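Long-range contacts in porin (Acinetobacter baumannii AB307-0294, PDB 5DL7), which probably acts as an outer-membrane porin of the OprD family, a calcium-binding beta-barrel channel that lets small molecules cross the outer membrane: residues 34-39 with 402-407; 41-46 with 87-92; 77-82 with 102-107. One frame throughout, in Å; residues are numbered along the deposited sequence.

Contact 1. Residues 34-39 with 402-407; sequences RDYKKD and TFHSAN. With CA (calcium ion), chain D.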
loop_
_atom_site.group_PDB
_atom_site.type_symbol
_atom_site.label_atom_id
_atom_site.label_comp_id
_atom_site.label_asym_id
_atom_site.label_seq_id
_atom_site.Cartn_x
_atom_site.Cartn_y
_atom_site.Cartn_z
ATOM N N ARG A 34 1.486 1.977 17.553
ATOM C CA ARG A 34 1.130 3.361 17.258
ATOM C C ARG A 34 0.653 3.918 18.680
ATOM O O ARG A 34 -0.425 3.676 19.142
ATOM C CB ARG A 34 0.046 3.415 16.242
ATOM C CG ARG A 34 -0.501 4.807 15.932
ATOM C CD ARG A 34 -1.569 4.871 14.922
ATOM N NE ARG A 34 -0.994 4.550 13.578
ATOM C CZ ARG A 34 -1.647 4.078 12.549
ATOM N NH1 ARG A 34 -2.954 3.983 12.523
ATOM N NH2 ARG A 34 -1.043 3.956 11.346
ATOM N N ASP A 35 1.546 4.621 19.313
ATOM C CA ASP A 35 1.318 5.068 20.712
ATOM C C ASP A 35 0.783 6.421 20.636
ATOM O O ASP A 35 1.461 7.463 20.437
ATOM C CB ASP A 35 2.603 5.011 21.449
ATOM C CG ASP A 35 2.394 5.321 22.931
ATOM O OD1 ASP A 35 1.392 5.965 23.278
ATOM O OD2 ASP A 35 3.363 4.886 23.612
ATOM N N TYR A 36 -0.534 6.501 20.875
ATOM C CA TYR A 36 -1.275 7.768 20.842
ATOM C C TYR A 36 -0.780 8.725 21.857
ATOM O O TYR A 36 -0.574 8.351 23.039
ATOM C CB TYR A 36 -2.757 7.525 21.077
ATOM C CG TYR A 36 -3.354 6.532 20.227
ATOM C CD1 TYR A 36 -3.357 6.627 18.840
ATOM C CD2 TYR A 36 -3.999 5.363 20.802
ATOM C CE1 TYR A 36 -4.001 5.698 17.997
ATOM C CE2 TYR A 36 -4.600 4.434 20.021
ATOM C CZ TYR A 36 -4.587 4.578 18.570
ATOM O OH TYR A 36 -5.232 3.619 17.878
ATOM N N LYS A 37 -0.596 9.996 21.492
ATOM C CA LYS A 37 -0.164 11.035 22.437
ATOM C C LYS A 37 -1.205 11.366 23.514
ATOM O O LYS A 37 -0.776 11.608 24.662
ATOM C CB LYS A 37 0.347 12.277 21.755
ATOM C CG LYS A 37 1.586 11.830 20.950
ATOM C CD LYS A 37 2.775 12.789 20.720
ATOM C CE LYS A 37 2.637 13.690 19.503
ATOM N NZ LYS A 37 3.357 14.982 19.961
ATOM N N LYS A 38 -2.485 11.387 23.170
ATOM C CA LYS A 38 -3.551 11.842 24.046
ATOM C C LYS A 38 -4.474 10.715 24.457
ATOM O O LYS A 38 -5.586 11.006 24.857
ATOM C CB LYS A 38 -4.318 12.923 23.341
ATOM C CG LYS A 38 -3.433 14.204 23.175
ATOM C CD LYS A 38 -4.258 15.362 22.629
ATOM C CE LYS A 38 -4.718 15.169 21.125
ATOM N NZ LYS A 38 -6.103 15.753 20.707
ATOM N N ASP A 39 -4.103 9.428 24.277
ATOM C CA ASP A 39 -4.854 8.242 24.823
ATOM C C ASP A 39 -6.361 8.394 24.684
ATOM O O ASP A 39 -7.066 8.492 25.699
ATOM C CB ASP A 39 -4.455 7.950 26.284
ATOM C CG ASP A 39 -2.971 7.627 26.393
ATOM O OD1 ASP A 39 -2.313 7.381 25.287
ATOM O OD2 ASP A 39 -2.505 7.536 27.573
ATOM N N THR A 402 -10.076 9.656 12.266
ATOM C CA THR A 402 -9.445 8.344 12.118
ATOM C C THR A 402 -8.047 8.361 12.582
ATOM O O THR A 402 -7.562 7.350 13.108
ATOM C CB THR A 402 -9.513 8.003 10.612
ATOM O OG1 THR A 402 -10.873 7.920 10.197
ATOM C CG2 THR A 402 -8.839 6.634 10.353
ATOM N N PHE A 403 -7.318 9.442 12.406
ATOM C CA PHE A 403 -5.856 9.475 12.744
ATOM C C PHE A 403 -5.658 10.420 13.905
ATOM O O PHE A 403 -6.229 11.557 13.922
ATOM C CB PHE A 403 -5.047 9.883 11.530
ATOM C CG PHE A 403 -5.217 8.938 10.364
ATOM C CD1 PHE A 403 -4.769 7.606 10.516
ATOM C CD2 PHE A 403 -5.836 9.327 9.209
ATOM C CE1 PHE A 403 -4.839 6.736 9.364
ATOM C CE2 PHE A 403 -5.961 8.449 8.149
ATOM C CZ PHE A 403 -5.512 7.125 8.256
ATOM N N HIS A 404 -4.847 10.002 14.858
ATOM C CA HIS A 404 -4.606 10.712 16.097
ATOM C C HIS A 404 -3.073 10.952 16.259
ATOM O O HIS A 404 -2.321 10.120 15.766
ATOM C CB HIS A 404 -5.038 9.796 17.242
ATOM C CG HIS A 404 -6.495 9.464 17.169
ATOM N ND1 HIS A 404 -7.405 10.154 17.901
ATOM C CD2 HIS A 404 -7.175 8.478 16.551
ATOM C CE1 HIS A 404 -8.620 9.719 17.618
ATOM N NE2 HIS A 404 -8.507 8.758 16.724
ATOM N N SER A 405 -2.683 12.023 16.841
ATOM C CA SER A 405 -1.245 12.309 17.188
ATOM C C SER A 405 -0.699 11.055 17.836
ATOM O O SER A 405 -1.363 10.496 18.761
ATOM C CB SER A 405 -1.121 13.562 18.124
ATOM O OG SER A 405 -1.662 14.686 17.459
ATOM N N ALA A 406 0.497 10.626 17.418
ATOM C CA ALA A 406 1.043 9.375 17.864
ATOM C C ALA A 406 2.521 9.352 17.626
ATOM O O ALA A 406 3.049 9.986 16.686
ATOM C CB ALA A 406 0.348 8.209 17.172
ATOM N N ASN A 407 3.203 8.524 18.356
ATOM C CA ASN A 407 4.554 8.119 18.030
ATOM C C ASN A 407 4.475 6.616 17.665
ATOM O O ASN A 407 4.053 5.748 18.473
ATOM C CB ASN A 407 5.451 8.261 19.236
ATOM C CG ASN A 407 5.693 9.708 19.607
ATOM O OD1 ASN A 407 5.814 10.561 18.809
ATOM N ND2 ASN A 407 5.820 9.937 20.824
HETATM CA CA CA D . -0.244 6.598 24.626
HETATM O O HOH W 1 -3.377 11.202 20.414
HETATM O O HOH W 2 1.484 7.985 25.165
#
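Asp35 with Asn407 forms an antiparallel hydrogen-bonded pair and Tyr36 with Ala406 the non-hydrogen-bonded pair next to it, which sets the end of strand 22-36 beside the start of strand 406-418. Asp35 N donates to Asn407 O, and Asn407 N to Asp35 O, each at 2.9 Å. A further bond, from Lys37 N to Ser405 O at 2.9 Å, carries the ladder past the strand ends. Ser405 O also accepts from a water that in turn takes the N-H of Lys38, so one carbonyl holds the beginning of the 37-39 turn. The same oxygen lies at the edge of the Tyr36 ring.

Ala406 shares a face of the sheet with Tyr36. Its methyl touches the shaft of Arg34, CB to CG 3.7 Å, while the guanidinium of Arg34 reaches on to a salt bridge with Glu408. Tyr36 CD1 meets His404 CB at 3.9 Å, and the two rings are inclined at 71°. On the surface, the bent chain of Lys37 passes over Ser405, CE to CB 4.0 Å, and crosses the side chain of Asn407, whose OD1 is bonded to His392.

With CG anti to the backbone N (chi1 -174°), Asp35 turns its carboxylate away from Asn407 and gives OD1 to a calcium ion at 2.2 Å. Tyr36 O and Asp39 OD1 bind the same ion, and a water and two atoms of Thr44 bring the ligands to six.

Strand 46-58 pairs with the other edge of strand 22-36 through Arg34 and Ala46, and strand 384-395 pairs with strand 406-418 through Ala406 and Tyr393. The first and last long strands of the chain thus meet here between these two neighbours, the seam that closes the barrel.

Contact 2. Residues 41-46 with 87-92; sequences YPYTAA and DYARSG. With CA (calcium ion), chain D.
Ala89 lies against the ring of Tyr43: its backbone N sits over one face, displaced toward the rim and 3.5 Å from CD1, and its methyl is 3.7 Å from CD2. The opposite face of the ring carries CG of Pro42, which follows a cis peptide bond, so the phenol is held between that proline and the 88-89 peptide. Ala89 N also donates to Ala45 O at 2.8 Å, in the carbonyl plane and on a lone pair. Ala45 O also meets the edge of the Tyr88 ring in its plane. Next to it the methyl of Thr44 reaches Tyr88 CE1 at 3.9 Å, the two side chains running side by side. Ala46 CB packs on Ala89 CB, and a single backbone bridge joins these residues.

A water spans the loops, accepting from Thr44 N and donating to Asp87 O, both at 2.7 Å. Farther out, Thr44 gives both O and OG1 to calcium; a chi1 of -164° puts OG1 opposite the backbone N and leaves CG2 toward Tyr88. Arg47 makes a cation-pi contact with the Tyr88 ring, and Tyr88 O accepts from Arg102 and Asn100.

One direct hydrogen bond and one water bridge are the conventional polar links, helped by a CA-H...O contact from Ala46 to Ala89 O; rings and methyls pack the rest. Because Thr44 meets Asp87 through water and Tyr88 directly, its metal probably helps hold the loops together.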
loop_
_atom_site.group_PDB
_atom_site.type_symbol
_atom_site.label_atom_id
_atom_site.label_comp_id
_atom_site.label_asym_id
_atom_site.label_seq_id
_atom_site.Cartn_x
_atom_site.Cartn_y
_atom_site.Cartn_z
ATOM N N TYR A 41 -9.631 7.639 24.890
ATOM C CA TYR A 41 -10.256 6.559 25.637
ATOM C C TYR A 41 -10.927 5.468 24.701
ATOM O O TYR A 41 -11.664 5.846 23.779
ATOM C CB TYR A 41 -11.299 7.182 26.547
ATOM C CG TYR A 41 -11.942 6.184 27.463
ATOM C CD1 TYR A 41 -11.388 5.918 28.729
ATOM C CD2 TYR A 41 -13.104 5.482 27.049
ATOM C CE1 TYR A 41 -11.994 5.010 29.567
ATOM C CE2 TYR A 41 -13.720 4.571 27.879
ATOM C CZ TYR A 41 -13.157 4.340 29.123
ATOM O OH TYR A 41 -13.771 3.458 29.926
ATOM N N PRO A 42 -10.725 4.160 24.918
ATOM C CA PRO A 42 -10.080 3.587 26.135
ATOM C C PRO A 42 -8.651 3.046 25.936
ATOM O O PRO A 42 -8.208 2.286 26.779
ATOM C CB PRO A 42 -10.995 2.432 26.459
ATOM C CG PRO A 42 -11.399 1.955 25.089
ATOM C CD PRO A 42 -11.452 3.134 24.157
ATOM N N TYR A 43 -7.958 3.464 24.891
ATOM C CA TYR A 43 -6.744 2.799 24.452
ATOM C C TYR A 43 -5.575 3.758 24.552
ATOM O O TYR A 43 -5.750 4.962 24.269
ATOM C CB TYR A 43 -6.869 2.344 22.960
ATOM C CG TYR A 43 -7.877 1.221 22.809
ATOM C CD1 TYR A 43 -7.763 0.096 23.590
ATOM C CD2 TYR A 43 -8.971 1.335 21.953
ATOM C CE1 TYR A 43 -8.727 -0.894 23.554
ATOM C CE2 TYR A 43 -9.958 0.348 21.887
ATOM C CZ TYR A 43 -9.804 -0.761 22.696
ATOM O OH TYR A 43 -10.753 -1.747 22.736
ATOM N N THR A 44 -4.422 3.233 25.003
ATOM C CA THR A 44 -3.194 4.020 25.023
ATOM C C THR A 44 -2.366 3.960 23.765
ATOM O O THR A 44 -1.506 4.835 23.572
ATOM C CB THR A 44 -2.309 3.702 26.151
ATOM O OG1 THR A 44 -1.350 4.839 26.243
ATOM C CG2 THR A 44 -1.732 2.403 26.056
ATOM N N ALA A 45 -2.652 2.947 22.963
ATOM C CA ALA A 45 -1.859 2.659 21.750
ATOM C C ALA A 45 -2.601 1.600 20.950
ATOM O O ALA A 45 -3.498 0.923 21.515
ATOM C CB ALA A 45 -0.463 2.143 22.119
ATOM N N ALA A 46 -2.353 1.576 19.627
ATOM C CA ALA A 46 -2.702 0.430 18.753
ATOM C C ALA A 46 -1.444 -0.413 18.701
ATOM O O ALA A 46 -0.349 0.132 18.347
ATOM C CB ALA A 46 -3.084 0.851 17.361
ATOM N N ASP A 87 -5.526 -5.484 25.396
ATOM C CA ASP A 87 -5.667 -4.120 25.947
ATOM C C ASP A 87 -5.283 -2.946 25.067
ATOM O O ASP A 87 -5.243 -1.792 25.564
ATOM C CB ASP A 87 -4.836 -4.014 27.164
ATOM C CG ASP A 87 -5.237 -4.991 28.233
ATOM O OD1 ASP A 87 -6.451 -5.028 28.546
ATOM O OD2 ASP A 87 -4.301 -5.625 28.751
ATOM N N TYR A 88 -5.030 -3.190 23.783
ATOM C CA TYR A 88 -4.623 -2.164 22.874
ATOM C C TYR A 88 -5.546 -2.070 21.713
ATOM O O TYR A 88 -6.195 -3.034 21.297
ATOM C CB TYR A 88 -3.168 -2.477 22.410
ATOM C CG TYR A 88 -2.169 -2.450 23.480
ATOM C CD1 TYR A 88 -1.826 -1.291 24.065
ATOM C CD2 TYR A 88 -1.675 -3.591 24.031
ATOM C CE1 TYR A 88 -0.912 -1.277 25.117
ATOM C CE2 TYR A 88 -0.863 -3.629 25.087
ATOM C CZ TYR A 88 -0.471 -2.466 25.655
ATOM O OH TYR A 88 0.375 -2.506 26.709
ATOM N N ALA A 89 -5.538 -0.904 21.019
ATOM C CA ALA A 89 -6.276 -0.750 19.792
ATOM C C ALA A 89 -5.670 -1.638 18.625
ATOM O O ALA A 89 -4.537 -2.171 18.766
ATOM C CB ALA A 89 -6.502 0.633 19.311
ATOM N N ARG A 90 -6.581 -2.041 17.797
ATOM C CA ARG A 90 -6.300 -2.961 16.748
ATOM C C ARG A 90 -5.191 -2.350 15.864
ATOM O O ARG A 90 -5.261 -1.181 15.496
ATOM C CB ARG A 90 -7.430 -3.394 15.896
ATOM C CG ARG A 90 -8.142 -2.415 15.147
ATOM C CD ARG A 90 -9.397 -3.090 14.568
ATOM N NE ARG A 90 -9.093 -3.771 13.330
ATOM C CZ ARG A 90 -9.591 -3.429 12.113
ATOM N NH1 ARG A 90 -10.403 -2.371 11.952
ATOM N NH2 ARG A 90 -9.377 -4.175 11.028
ATOM N N SER A 91 -4.186 -3.179 15.542
ATOM C CA SER A 91 -3.118 -2.780 14.572
ATOM C C SER A 91 -3.363 -3.115 13.156
ATOM O O SER A 91 -2.717 -2.553 12.221
ATOM C CB SER A 91 -1.831 -3.474 15.061
ATOM O OG SER A 91 -1.801 -4.858 14.756
ATOM N N GLY A 92 -4.126 -4.162 12.913
ATOM C CA GLY A 92 -4.196 -4.774 11.641
ATOM C C GLY A 92 -3.315 -6.006 11.324
ATOM O O GLY A 92 -3.346 -6.554 10.253
HETATM CA CA CA D . -0.244 6.598 24.626
HETATM O O HOH W 3 -4.476 0.755 25.999
HETATM O O HOH W 2 1.484 7.985 25.165
#

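Contact 3. Residues 77-82 with 102-107; sequences GFNLMG and RDDYYG. With CA (calcium ion), chain E; CA (calcium ion), chain C.
Gly77 and Tyr106 make an antiparallel hydrogen-bonded pair, Gly77 N donating to Tyr106 O at 2.7 Å and Tyr106 N to Gly77 O at 2.9 Å. The ring of Tyr106 comes up beside the glycine, CD1 4.0 Å from Gly77 O, where Gly77 has no side chain in the way, and its hydroxyl bonds to Leu93 O.

Phe78 faces Tyr105 across the following non-hydrogen-bonded pair, and the two side chains run alongside each other. Tyr105 turns an edge to one face of Phe78, CD1 approaching CE2 to 3.6 Å toward the rim, with the ring planes at 60°. This is an edge-to-face pair on the surface of the sheet.

Asn79 ends the strand and is held at both backbone and side chain. Its N donates to Asp104 O at 2.8 Å. Asn79 extends its amide opposite its own N (chi1 174°), beside the Asp104 carboxylate, and ND2 gives a fairly straight bond of 2.7 Å, leaving in the amide plane and meeting Asp104 OD1 on its anti side, somewhat out of the carboxylate plane. The amide oxygen, Asn79 OD1, accepts from Met81 N, an Asx turn that bends the chain away from the strand. Gly82 then returns its carbonyl to Asn79 ND2 at the longer distance of 3.2 Å and accepts a hydrogen bond from a water bound to calcium.

That calcium is held by Arg102 O at 2.5 Å, by both carboxylate oxygens of Asp104 and by two waters, so Asn79 positions a metal ligand from the second shell. Asp103 turns the other way, binding a second calcium through both oxygens together with Asn97.

Segments 77-79 and 105-107 run antiparallel at 169°, the ends of strands 66-79 and 105-117 of the porin barrel, finished by an Asx turn and a calcium site at the base of the loop between them.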
loop_
_atom_site.group_PDB
_atom_site.type_symbol
_atom_site.label_atom_id
_atom_site.label_comp_id
_atom_site.label_asym_id
_atom_site.label_seq_id
_atom_site.Cartn_x
_atom_site.Cartn_y
_atom_site.Cartn_z
ATOM N N GLY A 77 -0.566 -17.027 10.359
ATOM C CA GLY A 77 -0.172 -15.980 11.271
ATOM C C GLY A 77 -0.476 -16.238 12.739
ATOM O O GLY A 77 -1.432 -16.954 13.017
ATOM N N PHE A 78 0.386 -15.759 13.618
ATOM C CA PHE A 78 0.359 -16.047 15.056
ATOM C C PHE A 78 0.547 -14.865 15.890
ATOM O O PHE A 78 1.476 -14.084 15.617
ATOM C CB PHE A 78 1.538 -16.997 15.415
ATOM C CG PHE A 78 1.565 -18.243 14.599
ATOM C CD1 PHE A 78 2.037 -18.244 13.263
ATOM C CD2 PHE A 78 1.007 -19.354 15.103
ATOM C CE1 PHE A 78 1.977 -19.390 12.435
ATOM C CE2 PHE A 78 1.054 -20.541 14.341
ATOM C CZ PHE A 78 1.504 -20.519 12.987
ATOM N N ASN A 79 -0.172 -14.789 17.015
ATOM C CA ASN A 79 -0.056 -13.691 17.907
ATOM C C ASN A 79 1.128 -14.064 18.855
ATOM O O ASN A 79 1.142 -15.111 19.434
ATOM C CB ASN A 79 -1.366 -13.632 18.712
ATOM C CG ASN A 79 -1.343 -12.622 19.790
ATOM O OD1 ASN A 79 -0.514 -11.700 19.865
ATOM N ND2 ASN A 79 -2.263 -12.797 20.704
ATOM N N LEU A 80 2.016 -13.106 19.122
ATOM C CA LEU A 80 3.143 -13.323 20.044
ATOM C C LEU A 80 2.951 -12.590 21.351
ATOM O O LEU A 80 3.746 -12.800 22.278
ATOM C CB LEU A 80 4.443 -12.886 19.371
ATOM C CG LEU A 80 4.772 -13.601 18.060
ATOM C CD1 LEU A 80 5.931 -12.896 17.368
ATOM C CD2 LEU A 80 4.961 -15.092 18.297
ATOM N N MET A 81 1.896 -11.766 21.488
ATOM C CA MET A 81 1.665 -11.131 22.807
ATOM C C MET A 81 0.681 -11.781 23.730
ATOM O O MET A 81 0.385 -11.206 24.769
ATOM C CB MET A 81 1.175 -9.682 22.564
ATOM C CG MET A 81 2.226 -8.739 22.092
ATOM S SD MET A 81 1.710 -7.032 21.878
ATOM C CE MET A 81 1.279 -6.458 23.477
ATOM N N GLY A 82 0.100 -12.902 23.387
ATOM C CA GLY A 82 -0.886 -13.514 24.292
ATOM C C GLY A 82 -2.112 -12.611 24.528
ATOM O O GLY A 82 -2.490 -11.769 23.700
ATOM N N ARG A 102 -7.769 -10.545 20.507
ATOM C CA ARG A 102 -7.190 -11.055 19.225
ATOM C C ARG A 102 -7.521 -12.525 19.037
ATOM O O ARG A 102 -7.348 -13.268 19.979
ATOM C CB ARG A 102 -5.662 -10.975 19.350
ATOM C CG ARG A 102 -5.250 -9.575 18.931
ATOM C CD ARG A 102 -5.813 -8.387 19.710
ATOM N NE ARG A 102 -5.066 -7.143 19.352
ATOM C CZ ARG A 102 -5.427 -5.901 19.710
ATOM N NH1 ARG A 102 -6.571 -5.670 20.381
ATOM N NH2 ARG A 102 -4.661 -4.825 19.445
ATOM N N ASP A 103 -7.768 -12.922 17.808
ATOM C CA ASP A 103 -7.527 -14.278 17.481
ATOM C C ASP A 103 -6.009 -14.584 17.489
ATOM O O ASP A 103 -5.290 -13.833 16.876
ATOM C CB ASP A 103 -8.092 -14.543 16.118
ATOM C CG ASP A 103 -9.696 -14.506 16.087
ATOM O OD1 ASP A 103 -10.299 -14.774 17.188
ATOM O OD2 ASP A 103 -10.239 -14.232 15.023
ATOM N N ASP A 104 -5.624 -15.694 18.029
ATOM C CA ASP A 104 -4.230 -16.010 18.281
ATOM C C ASP A 104 -3.513 -16.680 17.100
ATOM O O ASP A 104 -2.251 -16.711 17.080
ATOM C CB ASP A 104 -4.083 -16.773 19.517
ATOM C CG ASP A 104 -4.500 -15.933 20.728
ATOM O OD1 ASP A 104 -4.249 -14.686 20.821
ATOM O OD2 ASP A 104 -5.218 -16.462 21.554
ATOM N N TYR A 105 -4.315 -17.154 16.132
ATOM C CA TYR A 105 -3.885 -17.878 15.004
ATOM C C TYR A 105 -4.835 -17.553 13.892
ATOM O O TYR A 105 -6.020 -17.374 14.190
ATOM C CB TYR A 105 -3.724 -19.327 15.204
ATOM C CG TYR A 105 -3.585 -19.921 13.942
ATOM C CD1 TYR A 105 -2.336 -19.951 13.330
ATOM C CD2 TYR A 105 -4.686 -20.461 13.248
ATOM C CE1 TYR A 105 -2.112 -20.496 12.041
ATOM C CE2 TYR A 105 -4.518 -20.927 11.921
ATOM C CZ TYR A 105 -3.267 -20.956 11.297
ATOM O OH TYR A 105 -2.982 -21.629 10.098
ATOM N N TYR A 106 -4.324 -17.280 12.669
ATOM C CA TYR A 106 -5.195 -17.215 11.545
ATOM C C TYR A 106 -4.495 -17.661 10.329
ATOM O O TYR A 106 -3.252 -17.308 10.108
ATOM C CB TYR A 106 -5.832 -15.885 11.308
ATOM C CG TYR A 106 -4.983 -14.624 10.851
ATOM C CD1 TYR A 106 -3.900 -14.169 11.610
ATOM C CD2 TYR A 106 -5.376 -13.845 9.737
ATOM C CE1 TYR A 106 -3.203 -12.944 11.217
ATOM C CE2 TYR A 106 -4.707 -12.632 9.324
ATOM C CZ TYR A 106 -3.572 -12.232 10.154
ATOM O OH TYR A 106 -3.010 -11.045 9.820
ATOM N N GLY A 107 -5.247 -18.345 9.462
ATOM C CA GLY A 107 -4.669 -18.999 8.292
ATOM C C GLY A 107 -5.548 -18.785 7.071
ATOM O O GLY A 107 -6.746 -18.602 7.283
HETATM CA CA CA E . -6.486 -14.136 22.125
HETATM CA CA CA C . -12.632 -14.369 15.984
HETATM O O HOH W 4 -5.075 -12.097 22.674
HETATM O O HOH W 5 -12.700 -12.798 14.254
HETATM O O HOH W 6 -8.450 -15.086 21.872
#

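From the N terminus, strand 22-36 ends in segment 34-39, whose last three residues leave the strand, and contact 1 closes nearly the whole chain by joining it to 402-407, the loop leading into the last strand and that strand's first two residues. Contacts 2 and 3 nest inside that span. Segment 41-46, just beyond, meets 87-92 in contact 2, bringing together the loops after strands 22-36 and 66-79. Contact 3 closes the loop between strands 66-79 and 105-117; because 87-92 lies within that loop, contacts 2 and 3 cross. Contacts 1 and 2 share one calcium ion, while Arg102 links contacts 2 and 3. Together they tie the barrel seam to the loops at one rim.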